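Local coordinates for possible acyl-[acyl-carrier protein] desaturase DESA2 (acyl-[acp] desaturase) (stearoyl-acp desaturase) (Mycobacterium tuberculosis, PDB 1ZA0) that is a putative acyl-ACP desaturase of the four-helix-bundle, diiron class that may introduce double bonds during mycobacterial fatty acid biosynthesis, here holding manganese, at residues 105-110 against 190-195; 152-157 against 216-221; 158-163 against 251-256; 170-175 against 242-247; 195-200 against 259-264. All coordinates share one frame; numbering follows the deposited sequence.

Contact 1. Residues 105-110 against 190-195; sequences AEEHLH and VRHEEF. With MN (manganese (II) ion), chain B.
Glu106 and Glu107 approach the imidazole of His192 at its rim, one at each ring nitrogen. The carboxylate of Glu106 lies nearly in the plane of the ring, 19° off, and its OE1 accepts a hydrogen bond of 2.5 Å from His192 NE2. Glu106 reaches this point with CG anti to its own carbonyl carbon (chi1 -66°) and the chain extended beyond. Glu107, by contrast, folds back at chi2 and passes alongside the ring, running the other way, its carboxylate turned 55° against the imidazole. Its OE2 and His192 ND1, 2.9 Å apart, both bind the manganese ion, OE2 at 2.1 Å and ND1 at 2.3 Å. Glu159 and Glu189 complete the protein ligands, while Lys76 forms a salt bridge with Glu107 OE1. His110, by similarity an iron ligand, has its ring near parallel to that of His192 but slid aside; its NE2 is hydrogen-bonded to Asp188. Two waters link the carboxylate of Glu106 to Arg191, and Arg102 and His25 hold its OE2. The two segments run roughly antiparallel, their axes 12.2 Å apart at closest approach, and are joined through polar groups and metal. Glu106 acts as a second-shell residue: by accepting this bond it probably fixes, together with the metal bond, the rotation of the imidazole with ND1 facing the ion, and probably makes that nitrogen a stronger donor.

Contact 2. Residues 152-157 against 216-221; sequences LVYMAF and AARAAD
The rings of Tyr154 and Phe157 meet the aliphatic part of Arg218 in different ways. Tyr154 offers an edge: its CD1 is 4.0 Å from Arg218 CD, which sits near the plane of the phenol ring. Phe157 is approached obliquely, CD2 lying 4.2 Å from Arg218 CB, while Val153 CG1 of its own helix fills a place at the edge of the phenyl ring. The guanidinium plane is turned 66° from the tyrosine ring, and it is the CD methylene, not the guanidinium, that meets the ring. Val153 supplies the third contact, CG1 to Arg218 CG at 4.0 Å; this methyl is anti to the backbone N (chi1 167°), which directs it toward the arginine stem. Bends at chi2 and chi3 carry the arginine's charged end back to its own helix, where NH2 makes a 2.5 Å salt bridge with Asp221 OD2. Ile215 and Ile254 also pack on Phe157. The arginine therefore divides its chemistry: three methylenes serve as an apolar surface between helices 148-172 and 208-221, and the charge is met by a carboxylate one helical turn further on.

Contact 3. Residues 158-163 against 251-256; sequences YERCGA and RQLISD. With MN (manganese (II) ion), chain B.
Helix 148-172 is a wall of the metal-binding bundle, and in residues 158-163 it turns one side to the ion and another to the outer helix 247-260. Inward, Glu159 chelates manganese with both carboxylate oxygens, OE1 at 2.3 Å and OE2 at 2.4 Å, while Trp103 hydrogen-bonds to OE2. Outward, Leu253 meets Arg160 and Cys161. Its chi1 of 69° puts CG between the backbone N and the carbonyl carbon, and from there the two methyls reach Cys161: CD1 is 3.9 Å from SG, and CD2 3.8 Å from CA. Arg160, with its chain stretched from CG to NE, runs alongside the leucine, head to tail, and brings its guanidinium to Asp256. That group does not pair with the carboxylate directly: the two planes stand 73° apart, and NH2 lies 3.5 Å from Asp256 CB but 4.3 Å from OD2. A water bridges the opposite charges, accepting from NH2 and donating to OD2, and the stronger partner of Arg160 is Glu193 on helix 176-206, a salt bridge at NH1. Gln252 NE2 binds the other oxygen of Asp256 from above the carboxylate plane. The outer packing is this protein's own, whereas a glutamate ligand carried on the inner side of a bundle helix is characteristic of the ferritin-like four-helix bundle on which acyl-ACP desaturases are built.

Contact 4. Residues 170-175 against 242-247; sequences AAQIEE and AGIFGK
Gln172 NE2 donates to Ala242 O at 2.8 Å, and this side-chain-to-backbone bond ties helix 148-172 to the loop that follows helix 233-241. The bond is somewhat bent, with an angle of 151° at the hydrogen, and the donor stands tilted 32° from the carbonyl plane. The glutamine reaches across with its chain extended beyond CG. Its amide oxygen is turned to apolar neighbours: OE1 is 3.5 Å from Ile244 CG1 and 3.6 Å from Ile244 CD1, with Ala242 CB only slightly farther. The isoleucine stem crosses the glutamine at a slant, and CG1 also approaches the amide nitrogen. The accepting carbonyl belongs to the end of a helix closed by a Schellman motif, in which Gly243 adopts positive phi (78°) and two bonds run back into the final turn. Beyond it the chain continues to Gly246, the N-cap of helix 247-260, so the loop is a short link between two helices. Asn168 of helix 148-172 binds the carbonyl oxygen of Ile244, adding a second polar tie between the same helix and loop. Leu169 packs on the side chain of Ile244, and Thr64 of helix 63-77 touches Ala242.

Contact 5. Residues 195-200 against 259-264; sequences FFANLV and TAWGLA
A chi1 of -79° sets Trp261 CG anti to its carbonyl carbon and, with chi2 at -45°, lays the indole against helix 176-206; Val200 meets it with CG1 anti to the backbone N. The valine comes over one face of the indole, toward its rim, and the two side chains cross at about a right angle. CG1 lies 3.4 Å from both CZ2 and CE2 of Trp261, close packing for a methyl on an aromatic face, and Val200 CB follows at 3.6 Å from CZ2. At the edge of the same ring the interaction is polar: Trp261 NE1 donates to Ala197 O at 3.2 Å, an acceptor shared with Thr201 OG1. The oxygen lies in the indole plane and the angle at the hydrogen is 168°, so the bond is long but nearly straight. It satisfies a buried N-H and, together with the valine on the face, probably restricts rotation of the ring. The Ala197 methyl adds a contact to CZ2 at 4.2 Å. Just past the tryptophan, Gly262 takes positive phi in the Schellman motif that terminates helix 247-260. Arg257 of this helix makes a cation-pi contact with the indole. Trp261 is thus wedged among several helices: besides helix 176-206 it touches Ala156 of helix 148-172 and Ile215 of helix 208-221, while Thr201 and Leu204 extend its packing along helix 176-206.

How the contacts relate
The metal contacts 1 and 3 and the loop contact 4 are partly buried, whereas contacts 2 and 5 are buried and mainly apolar. Contacts 1 and 3 share the manganese ion and the water bound to it; contact 1 is almost wholly polar, whereas contact 3 adds packing on its outer side. Phe157 and Ala219 of contact 2 pack on Ile254 of contact 3, and Glu193 CG of contact 1 lies against Ala156 O of contact 2. Helix 148-172 runs through contacts 2, 3 and 4, helix 176-206 through 1 and 5, and helix 247-260 through 3 and 5. Contact 4 relies on a side-chain-to-backbone bond and meets contact 3 through Phe245 and Leu253.

Contact 1. Residues 105-110 against 190-195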
# COMPACT_ATOMS: atom_id res chain seq x y z
N ALA A 105 -5.99 -2.25 11.30
CA ALA A 105 -6.10 -3.69 11.36
C ALA A 105 -5.95 -4.32 9.97
O ALA A 105 -5.44 -5.45 9.85
CB ALA A 105 -7.50 -4.08 11.92
N GLU A 106 -6.49 -3.65 8.92
CA GLU A 106 -6.32 -4.15 7.55
C GLU A 106 -4.87 -4.11 7.08
O GLU A 106 -4.39 -5.10 6.52
CB GLU A 106 -7.24 -3.46 6.57
CG GLU A 106 -8.70 -3.76 6.85
CD GLU A 106 -9.69 -3.08 5.84
OE1 GLU A 106 -9.28 -2.43 4.83
OE2 GLU A 106 -10.89 -3.28 6.04
N GLU A 107 -4.18 -3.01 7.35
CA GLU A 107 -2.80 -2.88 7.05
C GLU A 107 -1.98 -4.00 7.77
O GLU A 107 -1.02 -4.61 7.20
CB GLU A 107 -2.27 -1.51 7.46
CG GLU A 107 -2.80 -0.30 6.68
CD GLU A 107 -2.41 -0.35 5.21
OE1 GLU A 107 -1.25 -0.48 4.88
OE2 GLU A 107 -3.28 -0.32 4.38
N HIS A 108 -2.28 -4.19 9.02
CA HIS A 108 -1.59 -5.17 9.81
C HIS A 108 -1.77 -6.57 9.22
O HIS A 108 -0.86 -7.36 9.21
CB HIS A 108 -2.16 -5.24 11.21
CG HIS A 108 -1.33 -6.07 12.13
ND1 HIS A 108 -1.75 -6.43 13.39
CD2 HIS A 108 -0.10 -6.62 11.97
CE1 HIS A 108 -0.80 -7.12 13.99
NE2 HIS A 108 0.21 -7.26 13.15
N LEU A 109 -3.00 -6.88 8.86
CA LEU A 109 -3.38 -8.12 8.23
C LEU A 109 -2.54 -8.44 6.98
O LEU A 109 -2.07 -9.57 6.83
CB LEU A 109 -4.88 -8.15 7.92
CG LEU A 109 -5.33 -9.54 7.37
CD1 LEU A 109 -5.65 -10.51 8.53
CD2 LEU A 109 -6.49 -9.39 6.47
N HIS A 110 -2.29 -7.42 6.16
CA HIS A 110 -1.48 -7.52 4.98
C HIS A 110 -0.06 -7.92 5.36
O HIS A 110 0.49 -8.85 4.75
CB HIS A 110 -1.40 -6.12 4.23
CG HIS A 110 -2.74 -5.63 3.76
ND1 HIS A 110 -2.98 -4.32 3.37
CD2 HIS A 110 -3.91 -6.31 3.56
CE1 HIS A 110 -4.24 -4.23 2.97
NE2 HIS A 110 -4.82 -5.42 3.08
N VAL A 190 -7.58 -0.45 -2.89
CA VAL A 190 -8.57 0.30 -3.65
C VAL A 190 -9.61 0.95 -2.69
O VAL A 190 -9.99 2.14 -2.84
CB VAL A 190 -9.21 -0.57 -4.75
CG1 VAL A 190 -10.51 0.07 -5.32
CG2 VAL A 190 -8.17 -0.88 -5.86
N ARG A 191 -10.03 0.15 -1.76
CA ARG A 191 -10.95 0.57 -0.72
C ARG A 191 -10.38 1.63 0.21
O ARG A 191 -11.09 2.59 0.57
CB ARG A 191 -11.47 -0.64 0.03
CG ARG A 191 -12.40 -1.46 -0.78
CD ARG A 191 -12.64 -2.86 -0.22
NE ARG A 191 -13.14 -2.93 1.15
CZ ARG A 191 -14.43 -2.81 1.50
NH1 ARG A 191 -15.34 -2.48 0.60
NH2 ARG A 191 -14.81 -2.94 2.76
N HIS A 192 -9.07 1.53 0.52
CA HIS A 192 -8.41 2.48 1.36
C HIS A 192 -8.35 3.84 0.62
O HIS A 192 -8.62 4.95 1.20
CB HIS A 192 -7.01 1.96 1.75
CG HIS A 192 -7.02 0.76 2.68
ND1 HIS A 192 -5.86 0.17 3.15
CD2 HIS A 192 -8.05 0.01 3.15
CE1 HIS A 192 -6.20 -0.84 3.95
NE2 HIS A 192 -7.51 -0.99 3.93
N GLU A 193 -7.91 3.77 -0.62
CA GLU A 193 -7.80 4.95 -1.40
C GLU A 193 -9.18 5.68 -1.53
O GLU A 193 -9.22 6.91 -1.49
CB GLU A 193 -7.17 4.67 -2.78
CG GLU A 193 -6.97 5.97 -3.57
CD GLU A 193 -6.98 5.83 -5.09
OE1 GLU A 193 -7.03 4.68 -5.60
OE2 GLU A 193 -6.89 6.90 -5.79
N GLU A 194 -10.24 4.91 -1.73
CA GLU A 194 -11.59 5.41 -2.02
C GLU A 194 -12.00 6.22 -0.75
O GLU A 194 -12.49 7.33 -0.82
CB GLU A 194 -12.57 4.26 -2.23
CG GLU A 194 -14.06 4.58 -2.37
CD GLU A 194 -14.89 3.36 -2.63
OE1 GLU A 194 -14.32 2.24 -2.55
OE2 GLU A 194 -16.12 3.45 -2.95
N PHE A 195 -11.77 5.63 0.40
CA PHE A 195 -12.10 6.24 1.69
C PHE A 195 -11.36 7.53 1.90
O PHE A 195 -12.01 8.59 2.07
CB PHE A 195 -11.84 5.25 2.84
CG PHE A 195 -12.65 5.51 4.10
CD1 PHE A 195 -13.44 4.52 4.64
CD2 PHE A 195 -12.55 6.71 4.78
CE1 PHE A 195 -14.15 4.73 5.84
CE2 PHE A 195 -13.28 6.93 5.96
CZ PHE A 195 -14.09 5.95 6.47
MN MN B . -3.65 0.48 2.43
O HOH W 1 -10.84 -3.32 2.74
O HOH W 2 -12.94 -4.42 4.48
O HOH W 3 -1.55 1.01 2.23

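Contact 2. Residues 152-157 against 216-221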
# COMPACT_ATOMS: atom_id res chain seq x y z
N LEU A 152 -4.61 13.97 4.85
CA LEU A 152 -5.61 13.22 4.12
C LEU A 152 -5.20 13.14 2.67
O LEU A 152 -5.42 12.11 2.04
CB LEU A 152 -7.03 13.80 4.28
CG LEU A 152 -7.63 13.79 5.68
CD1 LEU A 152 -8.95 14.71 5.77
CD2 LEU A 152 -7.92 12.36 6.13
N VAL A 153 -4.61 14.21 2.13
CA VAL A 153 -4.17 14.25 0.76
C VAL A 153 -3.01 13.22 0.56
O VAL A 153 -3.03 12.47 -0.37
CB VAL A 153 -3.70 15.64 0.38
CG1 VAL A 153 -2.93 15.65 -0.95
CG2 VAL A 153 -4.97 16.62 0.32
N TYR A 154 -2.03 13.25 1.47
CA TYR A 154 -0.93 12.31 1.45
C TYR A 154 -1.44 10.86 1.43
O TYR A 154 -1.00 10.09 0.61
CB TYR A 154 0.01 12.53 2.65
CG TYR A 154 1.08 11.47 2.75
CD1 TYR A 154 2.24 11.53 1.93
CD2 TYR A 154 0.90 10.38 3.56
CE1 TYR A 154 3.23 10.49 2.01
CE2 TYR A 154 1.87 9.38 3.64
CZ TYR A 154 3.00 9.44 2.86
OH TYR A 154 3.91 8.41 2.99
N MET A 155 -2.34 10.51 2.34
CA MET A 155 -2.87 9.19 2.42
C MET A 155 -3.64 8.77 1.16
O MET A 155 -3.53 7.61 0.74
CB MET A 155 -3.77 9.03 3.62
CG MET A 155 -3.05 9.07 4.95
SD MET A 155 -1.70 7.88 5.10
CE MET A 155 -2.71 6.34 4.97
N ALA A 156 -4.33 9.70 0.50
CA ALA A 156 -5.03 9.34 -0.71
C ALA A 156 -4.06 8.93 -1.81
O ALA A 156 -4.29 7.92 -2.53
CB ALA A 156 -5.96 10.53 -1.18
N PHE A 157 -2.99 9.70 -1.97
CA PHE A 157 -2.02 9.38 -2.98
C PHE A 157 -1.26 8.08 -2.64
O PHE A 157 -0.91 7.32 -3.52
CB PHE A 157 -1.01 10.50 -3.09
CG PHE A 157 -1.43 11.60 -3.97
CD1 PHE A 157 -1.45 11.43 -5.34
CD2 PHE A 157 -1.74 12.88 -3.43
CE1 PHE A 157 -1.82 12.46 -6.18
CE2 PHE A 157 -2.11 13.95 -4.29
CZ PHE A 157 -2.17 13.73 -5.65
N ALA A 216 -0.98 20.07 -4.65
CA ALA A 216 0.18 20.54 -5.41
C ALA A 216 1.49 20.15 -4.77
O ALA A 216 2.39 19.63 -5.44
CB ALA A 216 0.13 22.09 -5.61
N ALA A 217 1.59 20.32 -3.47
CA ALA A 217 2.85 20.05 -2.75
C ALA A 217 3.20 18.54 -2.71
O ALA A 217 4.36 18.17 -2.92
CB ALA A 217 2.78 20.63 -1.34
N ARG A 218 2.20 17.68 -2.46
CA ARG A 218 2.38 16.23 -2.54
C ARG A 218 2.72 15.77 -3.95
O ARG A 218 3.65 14.99 -4.12
CB ARG A 218 1.15 15.51 -2.02
CG ARG A 218 1.05 15.55 -0.52
CD ARG A 218 2.39 15.18 0.30
NE ARG A 218 2.55 16.14 1.40
CZ ARG A 218 3.22 17.32 1.37
NH1 ARG A 218 3.20 18.08 2.45
NH2 ARG A 218 3.94 17.73 0.33
N ALA A 219 2.02 16.28 -4.96
CA ALA A 219 2.27 15.91 -6.34
C ALA A 219 3.72 16.16 -6.69
O ALA A 219 4.30 15.41 -7.47
CB ALA A 219 1.39 16.65 -7.28
N ALA A 220 4.31 17.23 -6.14
CA ALA A 220 5.69 17.61 -6.50
C ALA A 220 6.70 16.75 -5.72
O ALA A 220 7.79 16.50 -6.22
CB ALA A 220 5.98 19.08 -6.23
N ASP A 221 6.32 16.31 -4.52
CA ASP A 221 7.28 15.69 -3.60
C ASP A 221 7.15 14.18 -3.42
O ASP A 221 8.02 13.59 -2.77
CB ASP A 221 7.28 16.41 -2.22
CG ASP A 221 6.34 15.76 -1.19
OD1 ASP A 221 5.95 14.56 -1.35
OD2 ASP A 221 5.97 16.37 -0.16

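Contact 3. Residues 158-163 against 251-256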
# COMPACT_ATOMS: atom_id res chain seq x y z
N TYR A 158 -0.91 7.94 -1.37
CA TYR A 158 -0.10 6.85 -0.90
C TYR A 158 -0.88 5.51 -1.03
O TYR A 158 -0.33 4.53 -1.53
CB TYR A 158 0.35 7.10 0.56
CG TYR A 158 1.19 5.97 1.16
CD1 TYR A 158 2.54 5.90 0.88
CD2 TYR A 158 0.62 4.99 1.95
CE1 TYR A 158 3.34 4.87 1.40
CE2 TYR A 158 1.42 3.94 2.48
CZ TYR A 158 2.78 3.89 2.18
OH TYR A 158 3.62 2.90 2.67
N GLU A 159 -2.15 5.51 -0.67
CA GLU A 159 -3.00 4.38 -0.94
C GLU A 159 -3.19 4.10 -2.42
O GLU A 159 -3.26 2.95 -2.81
CB GLU A 159 -4.35 4.48 -0.23
CG GLU A 159 -4.21 4.48 1.27
CD GLU A 159 -3.89 3.04 1.75
OE1 GLU A 159 -3.71 2.13 0.86
OE2 GLU A 159 -3.88 2.79 2.95
N ARG A 160 -3.23 5.13 -3.25
CA ARG A 160 -3.34 4.87 -4.67
C ARG A 160 -2.03 4.21 -5.20
O ARG A 160 -2.10 3.33 -5.99
CB ARG A 160 -3.61 6.16 -5.45
CG ARG A 160 -3.87 5.90 -6.97
CD ARG A 160 -4.40 7.13 -7.70
NE ARG A 160 -4.95 6.82 -9.01
CZ ARG A 160 -6.23 6.74 -9.35
NH1 ARG A 160 -7.19 6.91 -8.47
NH2 ARG A 160 -6.52 6.45 -10.61
N CYS A 161 -0.88 4.69 -4.73
CA CYS A 161 0.39 4.02 -5.01
C CYS A 161 0.34 2.54 -4.62
O CYS A 161 0.73 1.69 -5.42
CB CYS A 161 1.57 4.67 -4.28
SG CYS A 161 1.87 6.37 -4.78
N GLY A 162 -0.12 2.25 -3.40
CA GLY A 162 -0.36 0.88 -2.93
C GLY A 162 -1.22 0.08 -3.87
O GLY A 162 -0.92 -1.09 -4.14
N ALA A 163 -2.31 0.67 -4.34
CA ALA A 163 -3.27 -0.02 -5.18
C ALA A 163 -2.69 -0.36 -6.56
O ALA A 163 -2.86 -1.50 -7.00
CB ALA A 163 -4.54 0.78 -5.31
N ARG A 251 4.19 8.97 -11.84
CA ARG A 251 3.77 10.11 -12.65
C ARG A 251 2.35 9.90 -13.21
O ARG A 251 1.46 10.69 -12.99
CB ARG A 251 4.87 10.38 -13.75
CG ARG A 251 4.74 11.73 -14.52
CD ARG A 251 5.43 11.79 -15.94
NE ARG A 251 4.66 11.05 -16.96
CZ ARG A 251 4.42 11.44 -18.22
NH1 ARG A 251 4.83 12.62 -18.69
NH2 ARG A 251 3.72 10.64 -19.02
N GLN A 252 2.08 8.81 -13.89
CA GLN A 252 0.73 8.59 -14.35
C GLN A 252 -0.33 8.58 -13.21
O GLN A 252 -1.38 9.21 -13.37
CB GLN A 252 0.59 7.29 -15.15
CG GLN A 252 -0.64 7.22 -16.07
CD GLN A 252 -0.76 8.49 -16.96
OE1 GLN A 252 0.12 8.74 -17.76
NE2 GLN A 252 -1.84 9.30 -16.76
N LEU A 253 -0.11 7.87 -12.11
CA LEU A 253 -1.19 7.76 -11.08
C LEU A 253 -1.42 9.14 -10.43
O LEU A 253 -2.53 9.43 -10.05
CB LEU A 253 -0.94 6.69 -10.00
CG LEU A 253 0.16 6.87 -8.98
CD1 LEU A 253 -0.30 7.70 -7.78
CD2 LEU A 253 0.72 5.51 -8.52
N ILE A 254 -0.38 9.95 -10.31
CA ILE A 254 -0.55 11.28 -9.79
C ILE A 254 -1.49 12.12 -10.69
O ILE A 254 -2.36 12.80 -10.21
CB ILE A 254 0.75 12.02 -9.63
CG1 ILE A 254 1.58 11.45 -8.49
CG2 ILE A 254 0.48 13.53 -9.28
CD1 ILE A 254 3.11 11.82 -8.62
N SER A 255 -1.24 12.11 -12.00
CA SER A 255 -2.14 12.69 -12.99
C SER A 255 -3.57 12.15 -12.91
O SER A 255 -4.50 12.92 -12.88
CB SER A 255 -1.59 12.43 -14.39
OG SER A 255 -2.38 13.03 -15.39
N ASP A 256 -3.73 10.84 -12.86
CA ASP A 256 -5.04 10.24 -12.70
C ASP A 256 -5.77 10.65 -11.41
O ASP A 256 -6.97 10.78 -11.41
CB ASP A 256 -5.00 8.72 -12.75
CG ASP A 256 -4.35 8.15 -14.02
OD1 ASP A 256 -4.31 8.82 -15.08
OD2 ASP A 256 -3.88 6.97 -14.00
MN MN B . -3.65 0.48 2.43
O HOH W 4 -3.71 5.56 -11.73
O HOH W 3 -1.55 1.01 2.23

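Contact 4. Residues 170-175 against 242-247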
# COMPACT_ATOMS: atom_id res chain seq x y z
N ALA A 170 0.28 -8.40 -8.62
CA ALA A 170 -0.61 -9.55 -8.68
C ALA A 170 -0.68 -10.07 -10.19
O ALA A 170 -0.55 -11.25 -10.44
CB ALA A 170 -2.01 -9.15 -8.18
N ALA A 171 -0.75 -9.15 -11.14
CA ALA A 171 -0.92 -9.47 -12.53
C ALA A 171 0.32 -10.20 -13.08
O ALA A 171 0.20 -10.81 -14.09
CB ALA A 171 -1.21 -8.24 -13.33
N GLN A 172 1.49 -10.06 -12.45
CA GLN A 172 2.74 -10.69 -12.89
C GLN A 172 3.09 -11.97 -12.15
O GLN A 172 4.09 -12.62 -12.50
CB GLN A 172 3.92 -9.73 -12.80
CG GLN A 172 3.85 -8.54 -13.78
CD GLN A 172 5.03 -7.61 -13.76
OE1 GLN A 172 6.09 -7.99 -13.30
NE2 GLN A 172 4.85 -6.38 -14.27
N ILE A 173 2.30 -12.33 -11.14
CA ILE A 173 2.57 -13.54 -10.31
C ILE A 173 1.83 -14.77 -10.80
O ILE A 173 0.63 -14.78 -10.84
CB ILE A 173 2.13 -13.30 -8.81
CG1 ILE A 173 3.00 -12.22 -8.18
CG2 ILE A 173 2.19 -14.58 -8.01
CD1 ILE A 173 2.55 -11.82 -6.73
N GLU A 174 2.57 -15.85 -11.12
CA GLU A 174 1.96 -17.04 -11.63
C GLU A 174 1.64 -18.05 -10.54
O GLU A 174 0.64 -18.81 -10.62
CB GLU A 174 2.87 -17.67 -12.72
CG GLU A 174 3.17 -16.74 -13.90
CD GLU A 174 3.60 -17.55 -15.14
OE1 GLU A 174 3.97 -18.73 -14.99
OE2 GLU A 174 3.45 -17.08 -16.24
N GLU A 175 2.42 -18.04 -9.47
CA GLU A 175 2.12 -18.86 -8.33
C GLU A 175 0.75 -18.44 -7.74
O GLU A 175 0.60 -17.31 -7.26
CB GLU A 175 3.23 -18.74 -7.28
CG GLU A 175 3.19 -19.92 -6.30
CD GLU A 175 2.08 -19.82 -5.26
OE1 GLU A 175 2.18 -18.94 -4.34
OE2 GLU A 175 1.16 -20.65 -5.29
N ALA A 242 10.61 -4.27 -14.16
CA ALA A 242 9.48 -5.16 -14.44
C ALA A 242 8.18 -4.42 -14.73
O ALA A 242 7.20 -5.04 -15.06
CB ALA A 242 9.28 -6.14 -13.25
N GLY A 243 8.15 -3.11 -14.54
CA GLY A 243 6.93 -2.35 -14.75
C GLY A 243 5.93 -2.49 -13.58
O GLY A 243 4.77 -2.12 -13.72
N ILE A 244 6.35 -3.03 -12.43
CA ILE A 244 5.41 -3.09 -11.29
C ILE A 244 5.23 -1.68 -10.73
O ILE A 244 4.11 -1.22 -10.54
CB ILE A 244 5.95 -4.10 -10.24
CG1 ILE A 244 5.90 -5.52 -10.86
CG2 ILE A 244 5.28 -3.98 -8.88
CD1 ILE A 244 6.86 -6.50 -10.15
N PHE A 245 6.31 -1.03 -10.36
CA PHE A 245 6.18 0.33 -9.88
C PHE A 245 7.46 1.06 -10.05
O PHE A 245 8.54 0.57 -9.74
CB PHE A 245 5.73 0.38 -8.43
CG PHE A 245 5.09 1.67 -8.02
CD1 PHE A 245 3.72 1.88 -8.21
CD2 PHE A 245 5.86 2.70 -7.49
CE1 PHE A 245 3.12 3.07 -7.84
CE2 PHE A 245 5.22 3.92 -7.09
CZ PHE A 245 3.86 4.09 -7.27
N GLY A 246 7.33 2.28 -10.55
CA GLY A 246 8.48 3.18 -10.73
C GLY A 246 8.04 4.58 -11.07
O GLY A 246 6.84 4.91 -10.96
N LYS A 247 8.99 5.40 -11.54
CA LYS A 247 8.73 6.84 -11.70
C LYS A 247 7.63 7.06 -12.74
O LYS A 247 6.84 7.93 -12.55
CB LYS A 247 10.03 7.64 -12.05
CG LYS A 247 10.88 8.03 -10.82

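Contact 5. Residues 195-200 against 259-264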
# COMPACT_ATOMS: atom_id res chain seq x y z
N PHE A 195 -11.77 5.63 0.40
CA PHE A 195 -12.10 6.24 1.69
C PHE A 195 -11.36 7.53 1.90
O PHE A 195 -12.01 8.59 2.07
CB PHE A 195 -11.84 5.25 2.84
CG PHE A 195 -12.65 5.51 4.10
CD1 PHE A 195 -13.44 4.52 4.64
CD2 PHE A 195 -12.55 6.71 4.78
CE1 PHE A 195 -14.15 4.73 5.84
CE2 PHE A 195 -13.28 6.93 5.96
CZ PHE A 195 -14.09 5.95 6.47
N PHE A 196 -10.02 7.52 1.82
CA PHE A 196 -9.28 8.76 1.99
C PHE A 196 -9.61 9.77 0.91
O PHE A 196 -9.69 10.99 1.16
CB PHE A 196 -7.76 8.57 2.09
CG PHE A 196 -7.34 7.89 3.38
CD1 PHE A 196 -7.48 8.55 4.60
CD2 PHE A 196 -6.84 6.60 3.36
CE1 PHE A 196 -7.10 7.93 5.79
CE2 PHE A 196 -6.46 5.97 4.56
CZ PHE A 196 -6.62 6.64 5.76
N ALA A 197 -9.74 9.29 -0.31
CA ALA A 197 -9.99 10.23 -1.40
C ALA A 197 -11.38 10.90 -1.23
O ALA A 197 -11.57 12.02 -1.66
CB ALA A 197 -9.92 9.52 -2.73
N ASN A 198 -12.35 10.18 -0.69
CA ASN A 198 -13.67 10.78 -0.51
C ASN A 198 -13.57 11.92 0.56
O ASN A 198 -14.25 12.95 0.45
CB ASN A 198 -14.72 9.70 -0.12
CG ASN A 198 -15.12 8.83 -1.29
OD1 ASN A 198 -14.84 9.21 -2.46
ND2 ASN A 198 -15.81 7.64 -1.01
N LEU A 199 -12.70 11.75 1.56
CA LEU A 199 -12.53 12.74 2.62
C LEU A 199 -11.90 13.96 2.00
O LEU A 199 -12.28 15.09 2.32
CB LEU A 199 -11.70 12.23 3.78
CG LEU A 199 -12.21 11.05 4.56
CD1 LEU A 199 -11.32 10.66 5.77
CD2 LEU A 199 -13.54 11.37 5.04
N VAL A 200 -10.98 13.74 1.08
CA VAL A 200 -10.31 14.81 0.38
C VAL A 200 -11.29 15.59 -0.52
O VAL A 200 -11.19 16.84 -0.65
CB VAL A 200 -9.13 14.33 -0.44
CG1 VAL A 200 -8.60 15.41 -1.35
CG2 VAL A 200 -7.99 13.81 0.46
N THR A 259 -6.98 14.24 -11.75
CA THR A 259 -8.05 14.19 -12.71
C THR A 259 -9.34 13.67 -12.08
O THR A 259 -10.41 14.27 -12.28
CB THR A 259 -7.61 13.32 -13.97
OG1 THR A 259 -6.45 13.92 -14.60
CG2 THR A 259 -8.67 13.22 -15.05
N ALA A 260 -9.23 12.60 -11.30
CA ALA A 260 -10.37 11.98 -10.65
C ALA A 260 -11.03 12.92 -9.61
O ALA A 260 -12.19 12.73 -9.30
CB ALA A 260 -9.96 10.66 -10.00
N TRP A 261 -10.27 13.86 -9.03
CA TRP A 261 -10.84 14.96 -8.20
C TRP A 261 -11.44 16.11 -9.01
O TRP A 261 -11.88 17.10 -8.44
CB TRP A 261 -9.79 15.54 -7.19
CG TRP A 261 -9.61 14.66 -5.94
CD1 TRP A 261 -10.58 14.09 -5.19
CD2 TRP A 261 -8.38 14.31 -5.34
NE1 TRP A 261 -10.04 13.37 -4.15
CE2 TRP A 261 -8.66 13.51 -4.22
CE3 TRP A 261 -7.05 14.60 -5.64
CZ2 TRP A 261 -7.68 12.95 -3.45
CZ3 TRP A 261 -6.08 14.12 -4.87
CH2 TRP A 261 -6.39 13.28 -3.76
N GLY A 262 -11.36 16.05 -10.33
CA GLY A 262 -11.98 17.05 -11.17
C GLY A 262 -11.06 18.23 -11.33
O GLY A 262 -11.47 19.32 -11.76
N LEU A 263 -9.79 18.03 -10.99
CA LEU A 263 -8.86 19.16 -10.94
C LEU A 263 -7.88 19.24 -12.10
O LEU A 263 -6.87 19.91 -11.97
CB LEU A 263 -8.08 19.14 -9.61
CG LEU A 263 -8.94 19.29 -8.36
CD1 LEU A 263 -8.12 19.03 -7.11
CD2 LEU A 263 -9.67 20.65 -8.30
N ALA A 264 -8.15 18.51 -13.18
CA ALA A 264 -7.16 18.35 -14.26
C ALA A 264 -6.75 19.67 -14.91
O ALA A 264 -5.60 19.81 -15.29
CB ALA A 264 -7.65 17.35 -15.36